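Local coordinates for protein Tubulin/ftsz, gtpase (Methanosaeta thermophila, PDB 3ZID) that binds GTP and probably hydrolyses it as a tubulin-like cytoskeletal protein thought to be involved in the control of archaeal cell shape, at residues I16-N21 with K56-T61; N155-L160 with E330-A335; L201-E206 with M274-G279; G268-A273 with E298-V303. All blocks are in the same frame, centred on the assembly; numbering follows the deposited sequence.

Contact 1: I16-N21 with K56-T61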
loop_
_atom_site.group_PDB
_atom_site.type_symbol
_atom_site.label_atom_id
_atom_site.label_comp_id
_atom_site.label_asym_id
_atom_site.label_seq_id
_atom_site.Cartn_x
_atom_site.Cartn_y
_atom_site.Cartn_z
ATOM N N ILE A 16 0.045 -4.715 -9.156
ATOM C CA ILE A 16 0.637 -5.375 -8.002
ATOM C C ILE A 16 0.084 -6.788 -7.859
ATOM O O ILE A 16 0.823 -7.721 -7.614
ATOM C CB ILE A 16 0.417 -4.582 -6.717
ATOM C CG1 ILE A 16 1.247 -3.303 -6.765
ATOM C CG2 ILE A 16 0.839 -5.413 -5.497
ATOM C CD1 ILE A 16 0.906 -2.316 -5.649
ATOM N N LEU A 17 -1.215 -6.941 -8.053
ATOM C CA LEU A 17 -1.823 -8.249 -7.982
ATOM C C LEU A 17 -1.229 -9.204 -9.024
ATOM O O LEU A 17 -0.988 -10.382 -8.739
ATOM C CB LEU A 17 -3.328 -8.145 -8.180
ATOM C CG LEU A 17 -4.041 -9.475 -7.955
ATOM C CD1 LEU A 17 -3.643 -10.051 -6.592
ATOM C CD2 LEU A 17 -5.515 -9.277 -7.972
ATOM N N ASP A 18 -1.003 -8.685 -10.224
ATOM C CA ASP A 18 -0.383 -9.444 -11.307
ATOM C C ASP A 18 1.030 -9.902 -10.924
ATOM O O ASP A 18 1.394 -11.056 -11.173
ATOM C CB ASP A 18 -0.350 -8.616 -12.583
ATOM C CG ASP A 18 -0.410 -9.468 -13.839
ATOM O OD1 ASP A 18 -1.130 -10.491 -13.835
ATOM O OD2 ASP A 18 0.253 -9.104 -14.833
ATOM N N ALA A 19 1.808 -9.025 -10.289
ATOM C CA ALA A 19 3.137 -9.419 -9.793
ATOM C C ALA A 19 3.040 -10.502 -8.734
ATOM O O ALA A 19 3.917 -11.357 -8.647
ATOM C CB ALA A 19 3.918 -8.224 -9.236
ATOM N N VAL A 20 1.989 -10.443 -7.917
ATOM C CA VAL A 20 1.741 -11.474 -6.910
ATOM C C VAL A 20 1.486 -12.821 -7.589
ATOM O O VAL A 20 2.073 -13.832 -7.217
ATOM C CB VAL A 20 0.578 -11.105 -5.971
ATOM C CG1 VAL A 20 0.099 -12.333 -5.203
ATOM C CG2 VAL A 20 1.007 -9.996 -5.005
ATOM N N ASN A 21 0.623 -12.821 -8.598
ATOM C CA ASN A 21 0.322 -14.028 -9.353
ATOM C C ASN A 21 1.545 -14.553 -10.095
ATOM O O ASN A 21 1.778 -15.772 -10.154
ATOM C CB ASN A 21 -0.838 -13.779 -10.327
ATOM C CG ASN A 21 -2.183 -13.723 -9.622
ATOM O OD1 ASN A 21 -2.406 -14.432 -8.648
ATOM N ND2 ASN A 21 -3.073 -12.859 -10.094
ATOM N N LYS A 56 -6.856 -5.855 -19.537
ATOM C CA LYS A 56 -6.350 -6.555 -20.714
ATOM C C LYS A 56 -4.839 -6.723 -20.664
ATOM O O LYS A 56 -4.312 -7.753 -21.074
ATOM C CB LYS A 56 -6.753 -5.823 -21.988
ATOM C CG LYS A 56 -8.191 -6.077 -22.402
ATOM C CD LYS A 56 -8.630 -5.111 -23.498
ATOM C CE LYS A 56 -7.724 -5.175 -24.718
ATOM N NZ LYS A 56 -8.240 -4.318 -25.835
ATOM N N GLU A 57 -4.147 -5.701 -20.172
ATOM C CA GLU A 57 -2.691 -5.719 -20.095
ATOM C C GLU A 57 -2.138 -6.644 -19.010
ATOM O O GLU A 57 -0.935 -6.842 -18.935
ATOM C CB GLU A 57 -2.143 -4.304 -19.880
ATOM C CG GLU A 57 -2.446 -3.310 -20.993
ATOM C CD GLU A 57 -2.309 -1.859 -20.532
ATOM O OE1 GLU A 57 -1.264 -1.512 -19.934
ATOM O OE2 GLU A 57 -3.252 -1.067 -20.757
ATOM N N LEU A 58 -2.997 -7.195 -18.161
ATOM C CA LEU A 58 -2.523 -8.119 -17.138
ATOM C C LEU A 58 -2.078 -9.401 -17.825
ATOM O O LEU A 58 -2.652 -9.793 -18.837
ATOM C CB LEU A 58 -3.604 -8.381 -16.086
ATOM C CG LEU A 58 -4.075 -7.142 -15.306
ATOM C CD1 LEU A 58 -5.075 -7.512 -14.219
ATOM C CD2 LEU A 58 -2.897 -6.356 -14.707
ATOM N N LYS A 59 -1.066 -10.058 -17.271
ATOM C CA LYS A 59 -0.414 -11.158 -17.985
ATOM C C LYS A 59 -0.335 -12.465 -17.222
ATOM O O LYS A 59 -0.138 -13.500 -17.824
ATOM C CB LYS A 59 1.009 -10.744 -18.374
ATOM C CG LYS A 59 1.073 -9.534 -19.293
ATOM C CD LYS A 59 2.483 -8.961 -19.364
ATOM C CE LYS A 59 2.530 -7.705 -20.231
ATOM N NZ LYS A 59 3.917 -7.180 -20.388
ATOM N N PHE A 60 -0.519 -12.427 -15.909
ATOM C CA PHE A 60 -0.380 -13.631 -15.096
ATOM C C PHE A 60 -1.650 -13.872 -14.278
ATOM O O PHE A 60 -1.693 -14.711 -13.376
ATOM C CB PHE A 60 0.867 -13.529 -14.201
ATOM C CG PHE A 60 2.150 -13.279 -14.975
ATOM C CD1 PHE A 60 2.891 -14.331 -15.479
ATOM C CD2 PHE A 60 2.597 -11.985 -15.215
ATOM C CE1 PHE A 60 4.063 -14.102 -16.205
ATOM C CE2 PHE A 60 3.754 -11.753 -15.935
ATOM C CZ PHE A 60 4.488 -12.814 -16.432
ATOM N N THR A 61 -2.703 -13.142 -14.620
ATOM C CA THR A 61 -3.956 -13.233 -13.883
ATOM C C THR A 61 -5.005 -13.858 -14.775
ATOM O O THR A 61 -5.260 -13.362 -15.863
ATOM C CB THR A 61 -4.429 -11.828 -13.428
ATOM O OG1 THR A 61 -3.412 -11.236 -12.616
ATOM C CG2 THR A 61 -5.714 -11.915 -12.616
#
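Asp18, on helix 10-30 of the Rossmann-like GTPase domain shared by tubulin and FtsZ, reaches across to segment 56-61, after helix 52-56, and binds it through both carboxylate oxygens. Its CB lies 4.0 Å from Leu58 CD2, an apolar touch at the root of an otherwise polar side chain. With CG anti to the backbone N (chi1 -151°), the carboxylate reaches the backbone amides of the loop. OD2 accepts the backbone amide Lys59 N at 2.9 Å on its syn side, in a nearly straight bond of 165°. OD1 takes two donors: Phe60 N at 2.9 Å on the syn side, and the hydroxyl Thr61 OG1 at 2.7 Å on the anti side. Three bonds thus hold the carboxylate against rotation and shape residues 59-61 round it, while Phe60 presents the edge of its ring to OD2. The concentration of donors would be expected to favour the charged form of this buried acid. Leu58 also packs on Asn14, a GTP-binding residue, which places the anchored loop beside the nucleotide pocket. One turn further along the helix, Asn21 extends the network: its ND2, with the partner close to the amide plane, donates to Thr61 OG1 at 3.0 Å.

Contact 2: N155-L160 with E330-A335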
loop_
_atom_site.group_PDB
_atom_site.type_symbol
_atom_site.label_atom_id
_atom_site.label_comp_id
_atom_site.label_asym_id
_atom_site.label_seq_id
_atom_site.Cartn_x
_atom_site.Cartn_y
_atom_site.Cartn_z
ATOM N N ASN A 155 -5.838 13.805 -4.039
ATOM C CA ASN A 155 -6.517 12.533 -3.947
ATOM C C ASN A 155 -5.892 11.708 -2.838
ATOM O O ASN A 155 -6.593 11.052 -2.060
ATOM C CB ASN A 155 -6.395 11.783 -5.273
ATOM C CG ASN A 155 -7.330 12.315 -6.336
ATOM O OD1 ASN A 155 -8.232 13.093 -6.042
ATOM N ND2 ASN A 155 -7.132 11.873 -7.579
ATOM N N ALA A 156 -4.556 11.729 -2.793
ATOM C CA ALA A 156 -3.807 10.962 -1.795
ATOM C C ALA A 156 -4.217 11.346 -0.384
ATOM O O ALA A 156 -4.550 10.494 0.433
ATOM C CB ALA A 156 -2.323 11.169 -1.983
ATOM N N ALA A 157 -4.251 12.648 -0.125
ATOM C CA ALA A 157 -4.576 13.154 1.204
ATOM C C ALA A 157 -5.950 12.716 1.670
ATOM O O ALA A 157 -6.107 12.266 2.808
ATOM C CB ALA A 157 -4.460 14.683 1.240
ATOM N N PHE A 158 -6.948 12.860 0.804
ATOM C CA PHE A 158 -8.307 12.457 1.170
ATOM C C PHE A 158 -8.518 10.948 1.228
ATOM O O PHE A 158 -9.349 10.454 2.004
ATOM C CB PHE A 158 -9.329 13.102 0.255
ATOM C CG PHE A 158 -9.394 14.584 0.416
ATOM C CD1 PHE A 158 -9.848 15.141 1.604
ATOM C CD2 PHE A 158 -9.028 15.414 -0.619
ATOM C CE1 PHE A 158 -9.910 16.511 1.760
ATOM C CE2 PHE A 158 -9.101 16.786 -0.477
ATOM C CZ PHE A 158 -9.546 17.333 0.712
ATOM N N CYS A 159 -7.806 10.223 0.377
ATOM C CA CYS A 159 -7.911 8.766 0.398
ATOM C C CYS A 159 -7.373 8.211 1.706
ATOM O O CYS A 159 -8.007 7.360 2.345
ATOM C CB CYS A 159 -7.144 8.147 -0.764
ATOM S SG CYS A 159 -7.185 6.337 -0.721
ATOM N N LEU A 160 -6.194 8.678 2.105
ATOM C CA LEU A 160 -5.590 8.216 3.357
ATOM C C LEU A 160 -6.501 8.491 4.558
ATOM O O LEU A 160 -6.600 7.672 5.487
ATOM C CB LEU A 160 -4.203 8.834 3.560
ATOM C CG LEU A 160 -3.103 8.274 2.649
ATOM C CD1 LEU A 160 -1.864 9.177 2.666
ATOM C CD2 LEU A 160 -2.752 6.832 3.064
ATOM N N GLU A 330 4.414 15.684 5.454
ATOM C CA GLU A 330 5.025 16.357 4.316
ATOM C C GLU A 330 4.130 16.247 3.083
ATOM O O GLU A 330 3.939 17.224 2.354
ATOM C CB GLU A 330 6.409 15.749 4.055
ATOM C CG GLU A 330 7.175 16.276 2.845
ATOM C CD GLU A 330 8.428 15.442 2.537
ATOM O OE1 GLU A 330 8.626 14.388 3.185
ATOM O OE2 GLU A 330 9.204 15.827 1.631
ATOM N N LEU A 331 3.580 15.053 2.857
ATOM C CA LEU A 331 2.676 14.800 1.732
ATOM C C LEU A 331 1.419 15.662 1.842
ATOM O O LEU A 331 0.950 16.240 0.852
ATOM C CB LEU A 331 2.317 13.315 1.666
ATOM C CG LEU A 331 1.194 12.897 0.726
ATOM C CD1 LEU A 331 1.541 13.325 -0.685
ATOM C CD2 LEU A 331 1.030 11.401 0.763
ATOM N N TYR A 332 0.860 15.723 3.044
ATOM C CA TYR A 332 -0.337 16.528 3.290
ATOM C C TYR A 332 -0.114 18.013 3.004
ATOM O O TYR A 332 -0.930 18.659 2.349
ATOM C CB TYR A 332 -0.817 16.330 4.727
ATOM C CG TYR A 332 -1.831 15.227 4.817
ATOM C CD1 TYR A 332 -1.430 13.901 4.901
ATOM C CD2 TYR A 332 -3.194 15.506 4.778
ATOM C CE1 TYR A 332 -2.351 12.884 4.964
ATOM C CE2 TYR A 332 -4.128 14.496 4.843
ATOM C CZ TYR A 332 -3.697 13.182 4.932
ATOM O OH TYR A 332 -4.612 12.159 4.993
ATOM N N GLU A 333 0.998 18.537 3.499
ATOM C CA GLU A 333 1.359 19.930 3.302
ATOM C C GLU A 333 1.527 20.243 1.814
ATOM O O GLU A 333 1.095 21.296 1.341
ATOM C CB GLU A 333 2.649 20.246 4.068
ATOM C CG GLU A 333 2.521 20.200 5.589
ATOM C CD GLU A 333 3.854 20.431 6.304
ATOM O OE1 GLU A 333 4.904 20.476 5.622
ATOM O OE2 GLU A 333 3.860 20.531 7.553
ATOM N N LYS A 334 2.090 19.307 1.053
ATOM C CA LYS A 334 2.246 19.530 -0.388
ATOM C C LYS A 334 0.900 19.545 -1.111
ATOM O O LYS A 334 0.696 20.331 -2.040
ATOM C CB LYS A 334 3.220 18.514 -0.994
ATOM C CG LYS A 334 4.646 18.746 -0.497
ATOM C CD LYS A 334 5.614 17.643 -0.889
ATOM C CE LYS A 334 7.031 17.957 -0.401
ATOM N NZ LYS A 334 7.953 16.800 -0.595
ATOM N N ALA A 335 -0.030 18.701 -0.673
ATOM C CA ALA A 335 -1.383 18.730 -1.221
ATOM C C ALA A 335 -2.018 20.082 -0.922
ATOM O O ALA A 335 -2.646 20.697 -1.781
ATOM C CB ALA A 335 -2.236 17.591 -0.636
#
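Ala157 and Tyr332 form the centre of the contact between helix 150-165 and the long C-terminal helix 326-369, and each has more surface buried here than any other residue of the two segments. The Ala157 methyl sits over one face of the Tyr332 ring in a CH-pi contact, CB lying 4.0 Å from the ring centroid and 28° off its normal. The nearest ring atom is CE2, 3.6 Å from Ala157 CB. From there the ring runs on across the first helix until its hydroxyl meets the backbone: Tyr332 OH donates a weak hydrogen bond to Ala157 O, 2.6 Å away. One alanine therefore engages the tyrosine twice, by its methyl over the ring and by its carbonyl at the phenol oxygen. The tyrosine chi1 of -92° lies away from the usual staggered values and lays the ring across Ala157. The same methyl also meets Ala335, CB to CB at 4.1 Å, and small residues on both helices let the backbones come near, with Ala157 and Tyr332 CA atoms 5.8 Å apart.

Leu331 fills the flank. Its CD2 touches Leu160 CD1 at 4.1 Å, the two side chains crossing at about a right angle, and also lies against Ala156 CB. Leu153, from the preceding turn of helix 150-165, packs on Leu331 and Ala335. The short helical segments run at 127° to each other with their axes 9.3 Å apart at closest approach, an alanine-rich helix-helix packing that seats the start of the C-terminal helix on the GTPase domain.

Contact 3: L201-E206 with M274-G279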
loop_
_atom_site.group_PDB
_atom_site.type_symbol
_atom_site.label_atom_id
_atom_site.label_comp_id
_atom_site.label_asym_id
_atom_site.label_seq_id
_atom_site.Cartn_x
_atom_site.Cartn_y
_atom_site.Cartn_z
ATOM N N LEU A 201 4.548 -9.471 0.313
ATOM C CA LEU A 201 3.218 -9.965 0.673
ATOM C C LEU A 201 3.178 -11.492 0.669
ATOM O O LEU A 201 2.548 -12.116 1.522
ATOM C CB LEU A 201 2.150 -9.442 -0.292
ATOM C CG LEU A 201 1.758 -7.957 -0.215
ATOM C CD1 LEU A 201 0.686 -7.645 -1.275
ATOM C CD2 LEU A 201 1.292 -7.598 1.183
ATOM N N LEU A 202 3.822 -12.073 -0.340
ATOM C CA LEU A 202 3.903 -13.525 -0.453
ATOM C C LEU A 202 4.687 -14.136 0.702
ATOM O O LEU A 202 4.298 -15.169 1.244
ATOM C CB LEU A 202 4.487 -13.926 -1.802
ATOM C CG LEU A 202 3.449 -13.771 -2.916
ATOM C CD1 LEU A 202 4.106 -13.923 -4.276
ATOM C CD2 LEU A 202 2.328 -14.810 -2.712
ATOM N N PHE A 203 5.766 -13.478 1.099
ATOM C CA PHE A 203 6.542 -13.901 2.261
ATOM C C PHE A 203 5.616 -13.806 3.496
ATOM O O PHE A 203 5.540 -14.738 4.299
ATOM C CB PHE A 203 7.786 -12.999 2.388
ATOM C CG PHE A 203 8.793 -13.429 3.437
ATOM C CD1 PHE A 203 8.577 -14.517 4.253
ATOM C CD2 PHE A 203 9.978 -12.722 3.586
ATOM C CE1 PHE A 203 9.524 -14.894 5.218
ATOM C CE2 PHE A 203 10.923 -13.084 4.540
ATOM C CZ PHE A 203 10.687 -14.171 5.363
ATOM N N LEU A 204 4.912 -12.689 3.646
ATOM C CA LEU A 204 3.991 -12.508 4.779
ATOM C C LEU A 204 2.927 -13.620 4.881
ATOM O O LEU A 204 2.683 -14.169 5.952
ATOM C CB LEU A 204 3.310 -11.150 4.694
ATOM C CG LEU A 204 2.251 -10.824 5.757
ATOM C CD1 LEU A 204 2.844 -10.909 7.162
ATOM C CD2 LEU A 204 1.630 -9.436 5.489
ATOM N N ILE A 205 2.301 -13.938 3.756
ATOM C CA ILE A 205 1.304 -14.984 3.701
ATOM C C ILE A 205 1.906 -16.343 4.059
ATOM O O ILE A 205 1.354 -17.067 4.872
ATOM C CB ILE A 205 0.673 -15.029 2.303
ATOM C CG1 ILE A 205 -0.209 -13.794 2.093
ATOM C CG2 ILE A 205 -0.153 -16.296 2.118
ATOM C CD1 ILE A 205 -0.423 -13.448 0.638
ATOM N N GLU A 206 3.062 -16.657 3.479
ATOM C CA GLU A 206 3.791 -17.894 3.800
ATOM C C GLU A 206 4.092 -18.020 5.297
ATOM O O GLU A 206 3.812 -19.043 5.910
ATOM C CB GLU A 206 5.085 -17.983 2.986
ATOM C CG GLU A 206 5.779 -19.344 3.093
ATOM C CD GLU A 206 6.846 -19.554 2.032
ATOM O OE1 GLU A 206 7.713 -18.669 1.863
ATOM O OE2 GLU A 206 6.811 -20.612 1.372
ATOM N N MET A 274 6.657 -7.145 13.947
ATOM C CA MET A 274 6.721 -8.593 13.849
ATOM C C MET A 274 7.921 -8.894 12.945
ATOM O O MET A 274 7.999 -8.401 11.820
ATOM C CB MET A 274 5.434 -9.168 13.251
ATOM C CG MET A 274 5.378 -10.712 13.211
ATOM S SD MET A 274 3.776 -11.320 12.615
ATOM C CE MET A 274 3.750 -10.693 10.953
ATOM N N ILE A 275 8.898 -9.629 13.465
ATOM C CA ILE A 275 10.074 -10.005 12.683
ATOM C C ILE A 275 10.022 -11.503 12.368
ATOM O O ILE A 275 9.936 -12.313 13.278
ATOM C CB ILE A 275 11.393 -9.702 13.444
ATOM C CG1 ILE A 275 11.426 -8.263 13.973
ATOM C CG2 ILE A 275 12.598 -9.998 12.572
ATOM C CD1 ILE A 275 11.441 -7.212 12.922
ATOM N N VAL A 276 10.050 -11.864 11.091
ATOM C CA VAL A 276 10.021 -13.259 10.684
ATOM C C VAL A 276 11.350 -13.603 10.040
ATOM O O VAL A 276 11.780 -12.924 9.114
ATOM C CB VAL A 276 8.885 -13.554 9.659
ATOM C CG1 VAL A 276 8.858 -15.051 9.296
ATOM C CG2 VAL A 276 7.554 -13.126 10.213
ATOM N N ILE A 277 12.011 -14.630 10.571
ATOM C CA ILE A 277 13.265 -15.134 10.019
ATOM C C ILE A 277 13.002 -16.460 9.328
ATOM O O ILE A 277 12.436 -17.384 9.920
ATOM C CB ILE A 277 14.320 -15.412 11.112
ATOM C CG1 ILE A 277 14.354 -14.289 12.141
ATOM C CG2 ILE A 277 15.706 -15.638 10.475
ATOM C CD1 ILE A 277 15.192 -13.145 11.704
ATOM N N GLN A 278 13.402 -16.549 8.072
ATOM C CA GLN A 278 13.172 -17.754 7.300
ATOM C C GLN A 278 14.464 -18.226 6.671
ATOM O O GLN A 278 15.196 -17.425 6.099
ATOM C CB GLN A 278 12.144 -17.481 6.205
ATOM C CG GLN A 278 11.821 -18.680 5.341
ATOM C CD GLN A 278 10.744 -18.360 4.313
ATOM O OE1 GLN A 278 10.931 -17.527 3.436
ATOM N NE2 GLN A 278 9.595 -18.998 4.453
ATOM N N GLY A 279 14.727 -19.528 6.728
ATOM C CA GLY A 279 15.902 -20.056 6.060
ATOM C C GLY A 279 16.216 -21.479 6.484
ATOM O O GLY A 279 15.489 -22.046 7.298
#
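Phe203 and Gln278 meet where helix 186-210, the central helix that joins the two domains in the tubulin/FtsZ fold, packs across a strand of the mixed sheet of the second domain. The helical segment and strand 274-279 run nearly perpendicular, and every second residue of the strand, Met274, Val276 and Gln278, points toward the helix.

Apolar contacts run along this face. Phe203, whose CG stands trans to its own backbone N (chi1 -172°), extends to the strand and brings CE1 to 4.1 Å from Val276 CG1. Beside it, Leu204 CD1 touches Met274 CE at 3.9 Å, the side chains set crosswise.

The Gln278 amide lies nearly parallel to the Phe203 ring, the planes 10° apart, and its OE1 is 3.5 Å from Phe203 CE1. Arg315 adds a cation-pi contact to this ring and also donates to Gln278 OE1.

The polar contacts lie at the Glu206 end, where the carboxylate also forms a salt bridge with Lys310. Gln278 NE2 gives Glu206 OE1 a weak hydrogen bond of 3.2 Å. A leucine in place of Gln278 would probably deprive Arg315 of the amide oxygen and Glu206 of a weak amide donor. The groups joined by that weak bond are far from coplanar, the Glu206 carboxylate and Gln278 amide planes standing 83° apart.

Contact 4: G268-A273 with E298-V303; sequences GEAGRA and ETIGHV
Arg272 and Ala273 pair in parallel with His302 and Val303, where strands 270-279 and 302-309 begin to run side by side. His302 N donates to Gly271 O at 3.2 Å, in the plane of that carbonyl, and Ala273 N to His302 O at 2.9 Å. Two CA-H...O contacts accompany them, from Arg272 to His302 O and from Val303 to Ala273 O. Before the ladder no direct hydrogen bond joins the two segments; a water bridges Ala270 N and Thr299 O.

Arg272 and His302 project side by side from the same face, the guanidinium and ring planes 74° apart. Arg272 CG lies in plane at the imidazole edge, 4.0 Å from His302 CD2, while NH1 of the arginine continues to Thr223 O. Ile300, its CG2 branch turned away from the backbone N, sets that methyl 4.0 Å from Ala273 CB, and its CG1 touches Ala270 CB. Cutting Ile300 back to a glycine would probably open a gap beside both alanine methyls and leave the loop before the strand freer to move.

The pairing joins the two strands of a beta-alpha-beta crossover: Val303 packs against the connecting helix 286-296, and strand 315-322 flanks strand 270-279 on its other edge.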
loop_
_atom_site.group_PDB
_atom_site.type_symbol
_atom_site.label_atom_id
_atom_site.label_comp_id
_atom_site.label_asym_id
_atom_site.label_seq_id
_atom_site.Cartn_x
_atom_site.Cartn_y
_atom_site.Cartn_z
ATOM N N GLY A 268 12.816 5.947 16.656
ATOM C CA GLY A 268 11.672 5.514 17.441
ATOM C C GLY A 268 10.300 5.732 16.804
ATOM O O GLY A 268 9.292 5.796 17.511
ATOM N N GLU A 269 10.252 5.795 15.474
ATOM C CA GLU A 269 8.990 5.977 14.746
ATOM C C GLU A 269 8.114 4.718 14.695
ATOM O O GLU A 269 6.931 4.795 14.360
ATOM C CB GLU A 269 9.262 6.493 13.338
ATOM C CG GLU A 269 9.967 7.848 13.347
ATOM C CD GLU A 269 10.149 8.439 11.963
ATOM O OE1 GLU A 269 9.987 7.709 10.954
ATOM O OE2 GLU A 269 10.454 9.645 11.888
ATOM N N ALA A 270 8.698 3.565 15.000
ATOM C CA ALA A 270 7.958 2.306 15.016
ATOM C C ALA A 270 7.627 1.912 16.445
ATOM O O ALA A 270 8.521 1.812 17.279
ATOM C CB ALA A 270 8.764 1.185 14.331
ATOM N N GLY A 271 6.339 1.718 16.729
ATOM C CA GLY A 271 5.896 1.289 18.050
ATOM C C GLY A 271 5.842 -0.218 18.253
ATOM O O GLY A 271 6.131 -0.708 19.341
ATOM N N ARG A 272 5.442 -0.942 17.209
ATOM C CA ARG A 272 5.338 -2.401 17.242
ATOM C C ARG A 272 5.937 -3.011 15.990
ATOM O O ARG A 272 5.953 -2.384 14.926
ATOM C CB ARG A 272 3.884 -2.864 17.387
ATOM C CG ARG A 272 3.244 -2.454 18.700
ATOM C CD ARG A 272 1.736 -2.635 18.705
ATOM N NE ARG A 272 1.149 -2.001 19.885
ATOM C CZ ARG A 272 -0.121 -2.107 20.257
ATOM N NH1 ARG A 272 -0.973 -2.834 19.548
ATOM N NH2 ARG A 272 -0.539 -1.481 21.348
ATOM N N ALA A 273 6.434 -4.239 16.122
ATOM C CA ALA A 273 6.955 -4.969 14.972
ATOM C C ALA A 273 6.769 -6.491 15.097
ATOM O O ALA A 273 6.670 -7.039 16.196
ATOM C CB ALA A 273 8.418 -4.629 14.741
ATOM N N GLU A 298 14.734 -1.712 22.453
ATOM C CA GLU A 298 15.327 -0.424 22.769
ATOM C C GLU A 298 14.666 0.650 21.923
ATOM O O GLU A 298 14.358 1.737 22.414
ATOM C CB GLU A 298 16.821 -0.441 22.443
ATOM C CG GLU A 298 17.526 0.895 22.660
ATOM C CD GLU A 298 18.945 0.914 22.105
ATOM O OE1 GLU A 298 19.185 0.270 21.063
ATOM O OE2 GLU A 298 19.816 1.577 22.708
ATOM N N THR A 299 14.412 0.340 20.654
ATOM C CA THR A 299 13.881 1.347 19.757
ATOM C C THR A 299 12.429 1.069 19.391
ATOM O O THR A 299 11.710 1.966 18.948
ATOM C CB THR A 299 14.733 1.464 18.475
ATOM O OG1 THR A 299 14.725 0.215 17.775
ATOM C CG2 THR A 299 16.165 1.811 18.820
ATOM N N ILE A 300 12.015 -0.185 19.566
ATOM C CA ILE A 300 10.661 -0.626 19.227
ATOM C C ILE A 300 9.950 -1.219 20.447
ATOM O O ILE A 300 10.373 -2.257 20.952
ATOM C CB ILE A 300 10.667 -1.649 18.074
ATOM C CG1 ILE A 300 11.371 -1.081 16.852
ATOM C CG2 ILE A 300 9.245 -2.089 17.739
ATOM C CD1 ILE A 300 11.449 -2.069 15.704
ATOM N N GLY A 301 8.861 -0.597 20.886
ATOM C CA GLY A 301 8.121 -1.064 22.051
ATOM C C GLY A 301 7.774 -2.543 22.231
ATOM O O GLY A 301 8.112 -3.145 23.248
ATOM N N HIS A 302 7.105 -3.130 21.246
ATOM C CA HIS A 302 6.701 -4.530 21.296
ATOM C C HIS A 302 7.136 -5.259 20.033
ATOM O O HIS A 302 6.762 -4.869 18.934
ATOM C CB HIS A 302 5.180 -4.626 21.424
ATOM C CG HIS A 302 4.616 -3.858 22.580
ATOM N ND1 HIS A 302 4.847 -4.204 23.895
ATOM C CD2 HIS A 302 3.833 -2.751 22.616
ATOM C CE1 HIS A 302 4.228 -3.349 24.689
ATOM N NE2 HIS A 302 3.606 -2.456 23.937
ATOM N N VAL A 303 7.948 -6.298 20.172
ATOM C CA VAL A 303 8.393 -7.052 19.007
ATOM C C VAL A 303 7.996 -8.512 19.115
ATOM O O VAL A 303 8.289 -9.162 20.105
ATOM C CB VAL A 303 9.918 -6.981 18.848
ATOM C CG1 VAL A 303 10.349 -7.735 17.589
ATOM C CG2 VAL A 303 10.380 -5.524 18.816
HETATM O O HOH W 1 11.605 2.783 16.018
#

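From the N terminus, contact 1 closes first, looping helix 10-30 through strand 42-49 back to the segment 56-61 within the GTPase domain. Contact 2 opens only later, at helix 150-165, and closes at helix 326-369; the long loop between them encloses both remaining contacts. Contacts 3 and 4 cross along the chain, since segments 268-273 and 274-279 follow one another on strand 270-279 between 201-206 and 298-303. They touch through Ile275 and Val303, setting helix 186-210 against the sheet in which the crossover's two strands are paired. Contact 1 reaches contact 3 through Val20 and Leu202, linking the GTPase domain to the central helix, whereas contact 2 touches none of the others.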